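Glutathione S-transferase 2 (Heligmosomoides polygyrus, PDB 1TW9) probably transfers glutathione to electrophilic substrates, giving S-substituted glutathione conjugates, as in other glutathione transferases of the sigma family. Local coordinates at residues S90-Y95 against I153-L158; S145-G150 against M185-Q190; P52-D57 against C68-K73. One frame throughout, in Å; residues are numbered along the deposited sequence.

Contact 1 (S90-Y95 against I153-L158). Unlike the reference sequence in segment 90-95: Leu91 (reference Pro).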
ATOM      1  N   SER A  90      -5.358   2.069   5.379  1.00 32.15           N
ATOM      2  CA  SER A  90      -6.477   1.245   4.920  1.00 31.65           C
ATOM      3  C   SER A  90      -7.305   2.044   3.889  1.00 30.53           C
ATOM      4  O   SER A  90      -7.745   1.473   2.888  1.00 31.06           O
ATOM      5  CB  SER A  90      -7.369   0.738   6.079  1.00 30.31           C
ATOM      6  OG  SER A  90      -8.172   1.772   6.580  1.00 33.05           O
ATOM      7  N   LEU A  91      -7.479   3.358   4.112  1.00 30.54           N
ATOM      8  CA  LEU A  91      -8.256   4.186   3.176  1.00 31.45           C
ATOM      9  C   LEU A  91      -7.509   4.333   1.828  1.00 31.99           C
ATOM     10  O   LEU A  91      -8.122   4.373   0.776  1.00 33.05           O
ATOM     11  CB  LEU A  91      -8.553   5.554   3.808  1.00 31.95           C
ATOM     12  CG  LEU A  91      -9.693   5.407   4.839  1.00 33.33           C
ATOM     13  CD1 LEU A  91      -9.523   6.528   5.803  1.00 35.54           C
ATOM     14  CD2 LEU A  91     -10.992   5.460   4.084  1.00 32.71           C
ATOM     15  N   ALA A  92      -6.170   4.475   1.867  1.00 31.31           N
ATOM     16  CA  ALA A  92      -5.392   4.634   0.682  1.00 30.79           C
ATOM     17  C   ALA A  92      -5.418   3.338  -0.086  1.00 31.37           C
ATOM     18  O   ALA A  92      -5.443   3.348  -1.319  1.00 31.33           O
ATOM     19  CB  ALA A  92      -4.019   4.981   1.019  1.00 31.49           C
ATOM     20  N   ASP A  93      -5.431   2.213   0.616  1.00 30.89           N
ATOM     21  CA  ASP A  93      -5.519   0.932  -0.083  1.00 33.53           C
ATOM     22  C   ASP A  93      -6.918   0.724  -0.696  1.00 32.72           C
ATOM     23  O   ASP A  93      -7.064   0.161  -1.759  1.00 32.69           O
ATOM     24  CB  ASP A  93      -5.343  -0.154   0.900  1.00 34.73           C
ATOM     25  CG  ASP A  93      -3.926  -0.496   1.158  1.00 41.17           C
ATOM     26  OD1 ASP A  93      -3.056  -0.072   0.339  1.00 45.50           O
ATOM     27  OD2 ASP A  93      -3.622  -1.293   2.120  1.00 44.55           O
ATOM     28  N   ALA A  94      -7.948   1.113   0.015  1.00 32.61           N
ATOM     29  CA  ALA A  94      -9.311   1.115  -0.574  1.00 31.36           C
ATOM     30  C   ALA A  94      -9.356   1.990  -1.799  1.00 31.75           C
ATOM     31  O   ALA A  94     -10.022   1.665  -2.778  1.00 30.98           O
ATOM     32  CB  ALA A  94     -10.329   1.570   0.433  1.00 32.86           C
ATOM     33  N   TYR A  95      -8.634   3.114  -1.780  1.00 30.45           N
ATOM     34  CA  TYR A  95      -8.565   4.012  -2.940  1.00 31.58           C
ATOM     35  C   TYR A  95      -7.991   3.231  -4.125  1.00 31.65           C
ATOM     36  O   TYR A  95      -8.511   3.265  -5.260  1.00 31.03           O
ATOM     37  CB  TYR A  95      -7.687   5.261  -2.614  1.00 32.30           C
ATOM     38  CG  TYR A  95      -7.414   6.098  -3.819  1.00 32.28           C
ATOM     39  CD1 TYR A  95      -8.438   6.855  -4.423  1.00 33.50           C
ATOM     40  CD2 TYR A  95      -6.143   6.155  -4.376  1.00 30.90           C
ATOM     41  CE1 TYR A  95      -8.147   7.638  -5.526  1.00 35.56           C
ATOM     42  CE2 TYR A  95      -5.874   6.893  -5.468  1.00 32.62           C
ATOM     43  CZ  TYR A  95      -6.887   7.620  -6.061  1.00 34.74           C
ATOM     44  OH  TYR A  95      -6.591   8.374  -7.148  1.00 34.47           O
ATOM     45  N   ILE A 153      -5.020  16.847   9.205  1.00 29.63           N
ATOM     46  CA  ILE A 153      -4.915  16.465   7.818  1.00 30.73           C
ATOM     47  C   ILE A 153      -3.894  15.370   7.686  1.00 30.06           C
ATOM     48  O   ILE A 153      -2.836  15.367   8.401  1.00 29.30           O
ATOM     49  CB  ILE A 153      -4.519  17.708   6.992  1.00 30.03           C
ATOM     50  CG1 ILE A 153      -4.587  17.453   5.483  1.00 31.71           C
ATOM     51  CG2 ILE A 153      -3.150  18.209   7.342  1.00 34.13           C
ATOM     52  CD1 ILE A 153      -4.581  18.692   4.567  1.00 32.92           C
ATOM     53  N   SER A 154      -4.159  14.425   6.775  1.00 31.69           N
ATOM     54  CA  SER A 154      -3.188  13.353   6.522  1.00 30.75           C
ATOM     55  C   SER A 154      -3.010  13.215   5.014  1.00 31.90           C
ATOM     56  O   SER A 154      -3.837  13.722   4.220  1.00 31.52           O
ATOM     57  CB  SER A 154      -3.617  12.028   7.080  1.00 31.51           C
ATOM     58  OG  SER A 154      -4.792  11.556   6.441  1.00 32.72           O
ATOM     59  N   TRP A 155      -2.050  12.387   4.649  1.00 29.68           N
ATOM     60  CA  TRP A 155      -1.757  12.203   3.174  1.00 30.10           C
ATOM     61  C   TRP A 155      -2.921  11.552   2.444  1.00 31.67           C
ATOM     62  O   TRP A 155      -3.120  11.829   1.218  1.00 33.17           O
ATOM     63  CB  TRP A 155      -0.493  11.403   2.969  1.00 31.09           C
ATOM     64  CG  TRP A 155      -0.485  10.006   3.496  1.00 30.82           C
ATOM     65  CD1 TRP A 155      -0.239   9.583   4.791  1.00 30.03           C
ATOM     66  CD2 TRP A 155      -0.578   8.811   2.705  1.00 30.15           C
ATOM     67  NE1 TRP A 155      -0.214   8.195   4.837  1.00 30.43           N
ATOM     68  CE2 TRP A 155      -0.469   7.704   3.582  1.00 29.78           C
ATOM     69  CE3 TRP A 155      -0.873   8.568   1.370  1.00 31.86           C
ATOM     70  CZ2 TRP A 155      -0.565   6.378   3.143  1.00 30.13           C
ATOM     71  CZ3 TRP A 155      -0.933   7.249   0.947  1.00 29.86           C
ATOM     72  CH2 TRP A 155      -0.775   6.186   1.818  1.00 32.54           C
ATOM     73  N   VAL A 156      -3.719  10.757   3.121  1.00 32.58           N
ATOM     74  CA  VAL A 156      -4.905  10.136   2.420  1.00 32.23           C
ATOM     75  C   VAL A 156      -5.978  11.209   2.183  1.00 32.25           C
ATOM     76  O   VAL A 156      -6.684  11.165   1.179  1.00 32.60           O
ATOM     77  CB  VAL A 156      -5.511   8.882   3.082  1.00 32.33           C
ATOM     78  CG1 VAL A 156      -6.309   9.238   4.384  1.00 32.52           C
ATOM     79  CG2 VAL A 156      -6.368   8.140   2.072  1.00 33.71           C
ATOM     80  N   ASP A 157      -6.122  12.207   3.055  1.00 32.53           N
ATOM     81  CA  ASP A 157      -6.988  13.356   2.734  1.00 32.66           C
ATOM     82  C   ASP A 157      -6.554  14.024   1.405  1.00 32.84           C
ATOM     83  O   ASP A 157      -7.385  14.329   0.546  1.00 31.57           O
ATOM     84  CB  ASP A 157      -6.932  14.412   3.806  1.00 32.36           C
ATOM     85  CG  ASP A 157      -7.557  13.998   5.074  1.00 34.42           C
ATOM     86  OD1 ASP A 157      -8.761  13.551   5.099  1.00 33.02           O
ATOM     87  OD2 ASP A 157      -6.857  14.160   6.145  1.00 35.32           O
ATOM     88  N   LEU A 158      -5.261  14.261   1.258  1.00 32.41           N
ATOM     89  CA  LEU A 158      -4.673  14.785   0.032  1.00 33.07           C
ATOM     90  C   LEU A 158      -4.940  13.917  -1.180  1.00 31.92           C
ATOM     91  O   LEU A 158      -5.283  14.457  -2.259  1.00 31.90           O
ATOM     92  CB  LEU A 158      -3.132  15.064   0.113  1.00 33.21           C
ATOM     93  CG  LEU A 158      -2.650  15.962   1.205  1.00 33.41           C
ATOM     94  CD1 LEU A 158      -1.189  15.943   1.298  1.00 31.41           C
ATOM     95  CD2 LEU A 158      -3.184  17.297   1.024  1.00 36.41           C
TER
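The carbonyl oxygen of Ala92 is gripped by the Gln65 side chain through NE2, with a weak further bond from Thr96 OG1. The methyl of the same residue meets the helix that starts at Trp155. Ala92 CB lies obliquely to the six-membered ring of the indole, 3.6 Å from Trp155 CH2 and slightly farther from CZ3. The indole reaches this point because its CG sits between the backbone N and the carbonyl carbon (chi1 62°). Its far side is covered by helix 64-75. Val156 makes the second touch with one branch. Its CG2, anti to the backbone N, lies 3.7 Å from Ala92 N and 3.8 Å from Leu91 CB. The small alanine lets the backbones come close, with Ala92 CA 5.8 Å from Val156 CA. No hydrogen bond crosses between the segments, so the buried joint is apolar. Leu91 also packs on Phe48 of the second subunit.

The start of the second helix is tied by its own polar groups. Ser154 is the N-cap, and its N gives a 2.8 Å bond to Asp157 OD2, on the anti lone pair. Asp157 OD1 is hydrogen-bonded to His184. Ile153 CD1 lies 4.1 Å from Leu158 CD2, spanning the cap. The bond from Ser154 N is one half of a capping box; with the Ile153-Leu158 pair it is consistent with the N-capping box and hydrophobic staple known at this helix in glutathione transferases.

Contact 2 (S145-G150 against M185-Q190); sequences SGFLVG and MERIQQ
Arg187 points its CB toward the loop at Gly146, and CG continues anti to the backbone N (chi1 175°). CD is the first atom to touch. Arg187 CD lies 3.6 Å from Gly146 O and also approaches the Phe147 ring obliquely. The chain then bends at chi3 (-62°), which turns the guanidinium across the glycine. Gly146 CA sits over one face of the group, 3.5 Å above its plane and offset toward the rim. At the tip, Arg187 NH1 is 2.8 Å from Gly146 O. A side chain on residue 146 would run into Arg187 NE, and the positive phi of 94° also suits a residue without CB.

Beside this, Ile188 CD1 meets the edge of the Phe147 ring, close to the ring plane and 3.9 Å from Phe147 CE2. Phe147 packs on Asp157 as well, and Ile188 on Ala161, so both also bear on helix 155-170.

The loop is braced from within. Ser145 OG accepts from Phe147 N at 3.2 Å, and gives a 2.7 Å bond to Gly150 O. This ST turn shapes the connection between helices 119-142 and 155-170, which here packs on helix 179-189 in the all-helical C-terminal domain of the glutathione transferase fold.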
ATOM      1  N   SER A 145     -13.959  16.142  12.855  1.00 32.56           N
ATOM      2  CA  SER A 145     -12.912  17.070  12.510  1.00 32.82           C
ATOM      3  C   SER A 145     -12.983  17.593  11.084  1.00 32.13           C
ATOM      4  O   SER A 145     -12.420  18.652  10.794  1.00 33.36           O
ATOM      5  CB  SER A 145     -11.558  16.403  12.721  1.00 32.73           C
ATOM      6  OG  SER A 145     -11.312  15.392  11.753  1.00 32.79           O
ATOM      7  N   GLY A 146     -13.625  16.845  10.226  1.00 30.89           N
ATOM      8  CA  GLY A 146     -13.647  17.116   8.794  1.00 31.18           C
ATOM      9  C   GLY A 146     -12.604  16.395   7.955  1.00 31.55           C
ATOM     10  O   GLY A 146     -12.652  16.456   6.762  1.00 32.49           O
ATOM     11  N   PHE A 147     -11.690  15.703   8.622  1.00 29.55           N
ATOM     12  CA  PHE A 147     -10.700  14.843   8.000  1.00 30.04           C
ATOM     13  C   PHE A 147     -11.132  13.415   7.992  1.00 29.78           C
ATOM     14  O   PHE A 147     -12.139  13.045   8.668  1.00 31.91           O
ATOM     15  CB  PHE A 147      -9.335  14.990   8.692  1.00 31.38           C
ATOM     16  CG  PHE A 147      -8.868  16.404   8.750  1.00 30.88           C
ATOM     17  CD1 PHE A 147      -8.896  17.100   9.949  1.00 31.90           C
ATOM     18  CD2 PHE A 147      -8.479  17.073   7.612  1.00 30.40           C
ATOM     19  CE1 PHE A 147      -8.518  18.414  10.000  1.00 29.77           C
ATOM     20  CE2 PHE A 147      -8.122  18.427   7.651  1.00 31.44           C
ATOM     21  CZ  PHE A 147      -8.085  19.085   8.843  1.00 31.54           C
ATOM     22  N   LEU A 148     -10.460  12.611   7.192  1.00 30.36           N
ATOM     23  CA  LEU A 148     -10.800  11.189   7.085  1.00 30.49           C
ATOM     24  C   LEU A 148     -10.493  10.419   8.364  1.00 30.96           C
ATOM     25  O   LEU A 148     -11.298   9.585   8.788  1.00 32.39           O
ATOM     26  CB  LEU A 148     -10.165  10.582   5.877  1.00 30.53           C
ATOM     27  CG  LEU A 148     -10.840  10.910   4.542  1.00 31.98           C
ATOM     28  CD1 LEU A 148      -9.999  10.527   3.426  1.00 33.16           C
ATOM     29  CD2 LEU A 148     -12.164  10.173   4.512  1.00 33.46           C
ATOM     30  N   VAL A 149      -9.330  10.699   8.976  1.00 31.18           N
ATOM     31  CA  VAL A 149      -8.840   9.986  10.172  1.00 29.54           C
ATOM     32  C   VAL A 149      -8.285  10.968  11.125  1.00 29.63           C
ATOM     33  O   VAL A 149      -7.403  11.787  10.750  1.00 30.23           O
ATOM     34  CB  VAL A 149      -7.735   8.886   9.849  1.00 31.77           C
ATOM     35  CG1 VAL A 149      -7.188   8.229  11.075  1.00 28.45           C
ATOM     36  CG2 VAL A 149      -8.319   7.820   8.912  1.00 28.49           C
ATOM     37  N   GLY A 150      -8.762  10.922  12.372  1.00 30.01           N
ATOM     38  CA  GLY A 150      -8.196  11.750  13.374  1.00 31.46           C
ATOM     39  C   GLY A 150      -8.547  13.206  13.217  1.00 30.30           C
ATOM     40  O   GLY A 150      -9.366  13.605  12.422  1.00 32.84           O
ATOM     41  N   MET A 185     -13.257  17.692  -0.076  1.00 29.95           N
ATOM     42  CA  MET A 185     -12.451  18.107  -1.196  1.00 32.10           C
ATOM     43  C   MET A 185     -12.136  19.581  -1.095  1.00 30.78           C
ATOM     44  O   MET A 185     -10.962  19.999  -1.260  1.00 32.99           O
ATOM     45  CB  MET A 185     -13.186  17.766  -2.492  1.00 32.81           C
ATOM     46  CG  MET A 185     -12.397  17.936  -3.740  1.00 36.91           C
ATOM     47  SD  MET A 185     -13.350  18.713  -5.062  1.00 41.36           S
ATOM     48  CE  MET A 185     -12.702  20.184  -4.476  1.00 40.13           C
ATOM     49  N   GLU A 186     -13.149  20.396  -0.796  1.00 29.34           N
ATOM     50  CA  GLU A 186     -12.911  21.838  -0.773  1.00 31.02           C
ATOM     51  C   GLU A 186     -12.045  22.232   0.414  1.00 31.10           C
ATOM     52  O   GLU A 186     -11.138  23.054   0.284  1.00 34.44           O
ATOM     53  CB  GLU A 186     -14.205  22.566  -0.763  1.00 32.17           C
ATOM     54  CG  GLU A 186     -14.958  22.356  -2.046  1.00 35.40           C
ATOM     55  CD  GLU A 186     -14.448  23.075  -3.301  1.00 43.29           C
ATOM     56  OE1 GLU A 186     -15.130  22.873  -4.339  1.00 51.14           O
ATOM     57  OE2 GLU A 186     -13.425  23.826  -3.331  1.00 46.38           O
ATOM     58  N   ARG A 187     -12.303  21.620   1.546  1.00 30.78           N
ATOM     59  CA  ARG A 187     -11.504  21.928   2.738  1.00 32.74           C
ATOM     60  C   ARG A 187     -10.050  21.621   2.486  1.00 30.69           C
ATOM     61  O   ARG A 187      -9.173  22.389   2.822  1.00 31.76           O
ATOM     62  CB  ARG A 187     -12.009  21.024   3.842  1.00 32.65           C
ATOM     63  CG  ARG A 187     -11.315  21.037   5.131  1.00 35.88           C
ATOM     64  CD  ARG A 187     -11.935  19.962   6.053  1.00 40.19           C
ATOM     65  NE  ARG A 187     -13.378  20.232   6.341  1.00 40.72           N
ATOM     66  CZ  ARG A 187     -14.437  19.447   6.064  1.00 41.69           C
ATOM     67  NH1 ARG A 187     -14.397  18.220   5.461  1.00 33.38           N
ATOM     68  NH2 ARG A 187     -15.599  19.930   6.438  1.00 44.38           N
ATOM     69  N   ILE A 188      -9.788  20.464   1.910  1.00 30.15           N
ATOM     70  CA  ILE A 188      -8.406  20.038   1.696  1.00 30.04           C
ATOM     71  C   ILE A 188      -7.726  20.928   0.675  1.00 30.43           C
ATOM     72  O   ILE A 188      -6.613  21.354   0.830  1.00 32.12           O
ATOM     73  CB  ILE A 188      -8.330  18.563   1.304  1.00 30.79           C
ATOM     74  CG1 ILE A 188      -8.905  17.696   2.410  1.00 30.73           C
ATOM     75  CG2 ILE A 188      -6.868  18.145   1.038  1.00 31.10           C
ATOM     76  CD1 ILE A 188      -8.296  17.934   3.796  1.00 30.45           C
ATOM     77  N   GLN A 189      -8.415  21.163  -0.412  1.00 32.22           N
ATOM     78  CA  GLN A 189      -7.805  21.880  -1.526  1.00 32.28           C
ATOM     79  C   GLN A 189      -7.713  23.368  -1.309  1.00 32.35           C
ATOM     80  O   GLN A 189      -6.978  24.026  -2.072  1.00 33.44           O
ATOM     81  CB  GLN A 189      -8.448  21.527  -2.855  1.00 30.56           C
ATOM     82  CG  GLN A 189      -8.330  19.993  -3.146  1.00 33.94           C
ATOM     83  CD  GLN A 189      -7.697  19.662  -4.453  1.00 35.99           C
ATOM     84  OE1 GLN A 189      -6.680  18.893  -4.562  1.00 36.88           O
ATOM     85  NE2 GLN A 189      -8.260  20.224  -5.466  1.00 31.54           N
ATOM     86  N   GLN A 190      -8.457  23.914  -0.340  1.00 32.93           N
ATOM     87  CA  GLN A 190      -8.298  25.297   0.074  1.00 33.80           C
ATOM     88  C   GLN A 190      -7.308  25.477   1.233  1.00 33.43           C
ATOM     89  O   GLN A 190      -7.009  26.620   1.636  1.00 32.78           O
ATOM     90  CB  GLN A 190      -9.664  25.882   0.450  1.00 34.62           C
ATOM     91  CG  GLN A 190     -10.635  26.012  -0.762  1.00 37.34           C
ATOM     92  CD  GLN A 190     -10.019  26.745  -1.995  1.00 38.34           C
ATOM     93  OE1 GLN A 190      -9.903  26.156  -3.074  1.00 41.64           O
ATOM     94  NE2 GLN A 190      -9.610  27.962  -1.820  1.00 36.82           N
TER

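Contact 3 (P52-D57 against C68-K73); sequences PVLEVD and CRYLAK
Leu54 pushes one methyl, CD2, into the hollow between two neighbouring side chains of the helix, Tyr70 and Leu71. Leu54 CD2 is 4.0 Å from both Tyr70 CD2 and Leu71 CD2. The side chains of Leu54 and Tyr70 cross at about a right angle. The methyl lies obliquely to the ring. Leu71 slants across Leu54 and reaches it with CD2. Phe22 of helix 16-24 packs on both leucines and adds to the apolar layer.

Two residues along the strand, Val56 offers a fork. Val56 and Tyr70 approach from opposite directions. Tyr70 OH rests between the two methyls, 3.9 Å from Val56 CG1 and also from CG2. Val56 CG2 also meets the ring carbon next to the hydroxyl-bearing one, 3.8 Å from Tyr70 CE2, obliquely. The ring spans both strand residues because its CG is anti to the backbone N (chi1 169°), which throws it outward from the helix. Putting an alanine here would probably uncover the Val56 methyls and one flank of Leu54, and would leave Phe83 of the second subunit without its edge-to-face ring partner.

That Phe83 of the second subunit also packs on Val56, so this patch extends into the dimer interface. Tyr70 touches Leu61 of the next strand too.

No hydrogen bond crosses between the segments; the contact is mainly apolar. The axes of the strand and helix pass 10.9 Å apart at 37°, with side chains filling the space between. Pro52, just before the strand, follows a cis peptide bond. A cis-proline, then a beta hairpin, then a helix packed on the sheet is the beta-beta-alpha unit of the thioredoxin-like N-terminal domain, where relatives bind glutathione.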
ATOM      1  N   PRO A  52       6.895   7.072  -9.892  1.00 31.91           N
ATOM      2  CA  PRO A  52       7.821   8.008  -9.310  1.00 30.86           C
ATOM      3  C   PRO A  52       8.873   7.330  -8.463  1.00 30.92           C
ATOM      4  O   PRO A  52       8.677   6.203  -8.006  1.00 31.20           O
ATOM      5  CB  PRO A  52       6.923   8.771  -8.342  1.00 30.89           C
ATOM      6  CG  PRO A  52       5.911   7.792  -7.966  1.00 32.86           C
ATOM      7  CD  PRO A  52       5.575   7.176  -9.260  1.00 32.67           C
ATOM      8  N   VAL A  53       9.992   8.012  -8.312  1.00 31.59           N
ATOM      9  CA  VAL A  53      11.010   7.590  -7.391  1.00 30.51           C
ATOM     10  C   VAL A  53      11.441   8.825  -6.647  1.00 30.39           C
ATOM     11  O   VAL A  53      11.774   9.854  -7.275  1.00 31.35           O
ATOM     12  CB  VAL A  53      12.222   6.988  -8.147  1.00 31.40           C
ATOM     13  CG1 VAL A  53      13.417   6.714  -7.230  1.00 29.05           C
ATOM     14  CG2 VAL A  53      11.827   5.707  -8.822  1.00 30.02           C
ATOM     15  N   LEU A  54      11.580   8.679  -5.323  1.00 30.64           N
ATOM     16  CA  LEU A  54      12.111   9.732  -4.470  1.00 30.50           C
ATOM     17  C   LEU A  54      13.558   9.416  -4.193  1.00 30.56           C
ATOM     18  O   LEU A  54      13.860   8.269  -3.950  1.00 31.44           O
ATOM     19  CB  LEU A  54      11.332   9.717  -3.137  1.00 29.85           C
ATOM     20  CG  LEU A  54      11.786  10.716  -2.064  1.00 31.87           C
ATOM     21  CD1 LEU A  54      11.445  12.137  -2.494  1.00 30.71           C
ATOM     22  CD2 LEU A  54      11.192  10.291  -0.767  1.00 33.17           C
ATOM     23  N   GLU A  55      14.437  10.398  -4.185  1.00 30.43           N
ATOM     24  CA  GLU A  55      15.726  10.273  -3.550  1.00 31.51           C
ATOM     25  C   GLU A  55      15.766  11.132  -2.305  1.00 32.69           C
ATOM     26  O   GLU A  55      15.423  12.326  -2.362  1.00 32.89           O
ATOM     27  CB  GLU A  55      16.837  10.707  -4.474  1.00 32.04           C
ATOM     28  CG  GLU A  55      16.967   9.776  -5.662  1.00 32.91           C
ATOM     29  CD  GLU A  55      18.236   9.978  -6.458  1.00 35.56           C
ATOM     30  OE1 GLU A  55      19.096  10.804  -6.055  1.00 40.96           O
ATOM     31  OE2 GLU A  55      18.387   9.274  -7.479  1.00 40.23           O
ATOM     32  N   VAL A  56      16.252  10.546  -1.214  1.00 31.21           N
ATOM     33  CA  VAL A  56      16.490  11.255   0.029  1.00 32.17           C
ATOM     34  C   VAL A  56      17.980  11.231   0.265  1.00 31.60           C
ATOM     35  O   VAL A  56      18.564  10.178   0.479  1.00 31.40           O
ATOM     36  CB  VAL A  56      15.822  10.587   1.231  1.00 32.89           C
ATOM     37  CG1 VAL A  56      16.044  11.483   2.439  1.00 34.20           C
ATOM     38  CG2 VAL A  56      14.375  10.439   1.002  1.00 35.15           C
ATOM     39  N   ASP A  57      18.650  12.377   0.134  1.00 31.73           N
ATOM     40  CA  ASP A  57      20.094  12.353   0.295  1.00 32.96           C
ATOM     41  C   ASP A  57      20.760  11.304  -0.625  1.00 33.96           C
ATOM     42  O   ASP A  57      21.725  10.646  -0.238  1.00 34.88           O
ATOM     43  CB  ASP A  57      20.441  12.090   1.775  1.00 33.94           C
ATOM     44  CG  ASP A  57      20.195  13.287   2.660  1.00 35.56           C
ATOM     45  OD1 ASP A  57      19.787  14.349   2.109  1.00 34.17           O
ATOM     46  OD2 ASP A  57      20.470  13.281   3.906  1.00 35.62           O
ATOM     47  N   CYS A  68       4.674   8.477  -0.353  1.00 30.27           N
ATOM     48  CA  CYS A  68       3.746   9.408   0.326  1.00 30.55           C
ATOM     49  C   CYS A  68       3.745   9.109   1.814  1.00 30.49           C
ATOM     50  O   CYS A  68       3.812  10.001   2.590  1.00 30.86           O
ATOM     51  CB  CYS A  68       2.338   9.224  -0.218  1.00 32.65           C
ATOM     52  SG  CYS A  68       2.286   9.971  -1.827  1.00 38.30           S
ATOM     53  N   ARG A  69       3.636   7.829   2.189  1.00 30.95           N
ATOM     54  CA  ARG A  69       3.580   7.452   3.618  1.00 31.32           C
ATOM     55  C   ARG A  69       4.871   7.832   4.293  1.00 29.94           C
ATOM     56  O   ARG A  69       4.860   8.416   5.348  1.00 31.53           O
ATOM     57  CB  ARG A  69       3.309   6.005   3.762  1.00 30.26           C
ATOM     58  CG  ARG A  69       3.191   5.505   5.165  1.00 31.60           C
ATOM     59  CD  ARG A  69       3.007   4.015   5.338  1.00 31.97           C
ATOM     60  NE  ARG A  69       1.925   3.499   4.543  1.00 32.65           N
ATOM     61  CZ  ARG A  69       2.013   2.985   3.322  1.00 30.20           C
ATOM     62  NH1 ARG A  69       3.193   2.723   2.739  1.00 32.54           N
ATOM     63  NH2 ARG A  69       0.884   2.619   2.716  1.00 32.06           N
ATOM     64  N   TYR A  70       5.984   7.589   3.642  1.00 30.71           N
ATOM     65  CA  TYR A  70       7.284   7.986   4.179  1.00 30.03           C
ATOM     66  C   TYR A  70       7.383   9.510   4.459  1.00 30.40           C
ATOM     67  O   TYR A  70       7.757   9.940   5.537  1.00 30.94           O
ATOM     68  CB  TYR A  70       8.405   7.539   3.234  1.00 29.42           C
ATOM     69  CG  TYR A  70       9.755   8.137   3.595  1.00 29.65           C
ATOM     70  CD1 TYR A  70      10.504   7.594   4.657  1.00 30.08           C
ATOM     71  CD2 TYR A  70      10.292   9.226   2.937  1.00 33.98           C
ATOM     72  CE1 TYR A  70      11.623   8.137   5.062  1.00 31.40           C
ATOM     73  CE2 TYR A  70      11.430   9.723   3.340  1.00 33.25           C
ATOM     74  CZ  TYR A  70      12.141   9.164   4.340  1.00 29.54           C
ATOM     75  OH  TYR A  70      13.337   9.817   4.693  1.00 33.50           O
ATOM     76  N   LEU A  71       7.082  10.299   3.428  1.00 30.01           N
ATOM     77  CA  LEU A  71       7.069  11.749   3.521  1.00 30.42           C
ATOM     78  C   LEU A  71       6.094  12.192   4.545  1.00 29.36           C
ATOM     79  O   LEU A  71       6.396  13.018   5.387  1.00 30.37           O
ATOM     80  CB  LEU A  71       6.749  12.340   2.177  1.00 30.91           C
ATOM     81  CG  LEU A  71       7.825  12.203   1.141  1.00 30.41           C
ATOM     82  CD1 LEU A  71       7.318  12.728  -0.206  1.00 33.63           C
ATOM     83  CD2 LEU A  71       9.208  12.797   1.569  1.00 31.43           C
ATOM     84  N   ALA A  72       4.917  11.570   4.561  1.00 29.71           N
ATOM     85  CA  ALA A  72       3.879  11.945   5.556  1.00 31.27           C
ATOM     86  C   ALA A  72       4.256  11.682   7.011  1.00 31.28           C
ATOM     87  O   ALA A  72       4.091  12.514   7.843  1.00 32.09           O
ATOM     88  CB  ALA A  72       2.569  11.294   5.236  1.00 31.73           C
ATOM     89  N   LYS A  73       4.969  10.598   7.260  1.00 30.18           N
ATOM     90  CA  LYS A  73       5.466  10.297   8.583  1.00 29.70           C
ATOM     91  C   LYS A  73       6.603  11.270   8.953  1.00 30.94           C
ATOM     92  O   LYS A  73       6.749  11.635  10.134  1.00 31.05           O
ATOM     93  CB  LYS A  73       5.901   8.877   8.656  1.00 32.94           C
ATOM     94  CG  LYS A  73       4.721   7.940   8.675  1.00 32.86           C
ATOM     95  CD  LYS A  73       5.094   6.411   8.654  1.00 35.45           C
ATOM     96  CE  LYS A  73       3.936   5.431   8.942  1.00 37.52           C
ATOM     97  NZ  LYS A  73       3.460   5.444  10.394  1.00 37.61           N
TER

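How the contacts relate
Contacts 1 and 2 are neighbours, with centres 11 Å apart. Leu148 N probably bonds to Asp157 OD1 at 2.9 Å, which fixes the loop of contact 2 to the capped helix start of contact 1. Leu91 and Val149 pack beside it. Contact 3 lies 16 Å from contact 1, centre to centre. Trp155 joins them across the domain boundary: its CD1 is 3.3 Å from Ala72 CB on helix 64-75. Contacts 2 and 3 do not touch, with nearest atoms about 11 Å apart. Contacts 1 and 3 both reach the second subunit. Contact 3, with cis-Pro52, is the one tied to the probable glutathione-binding domain.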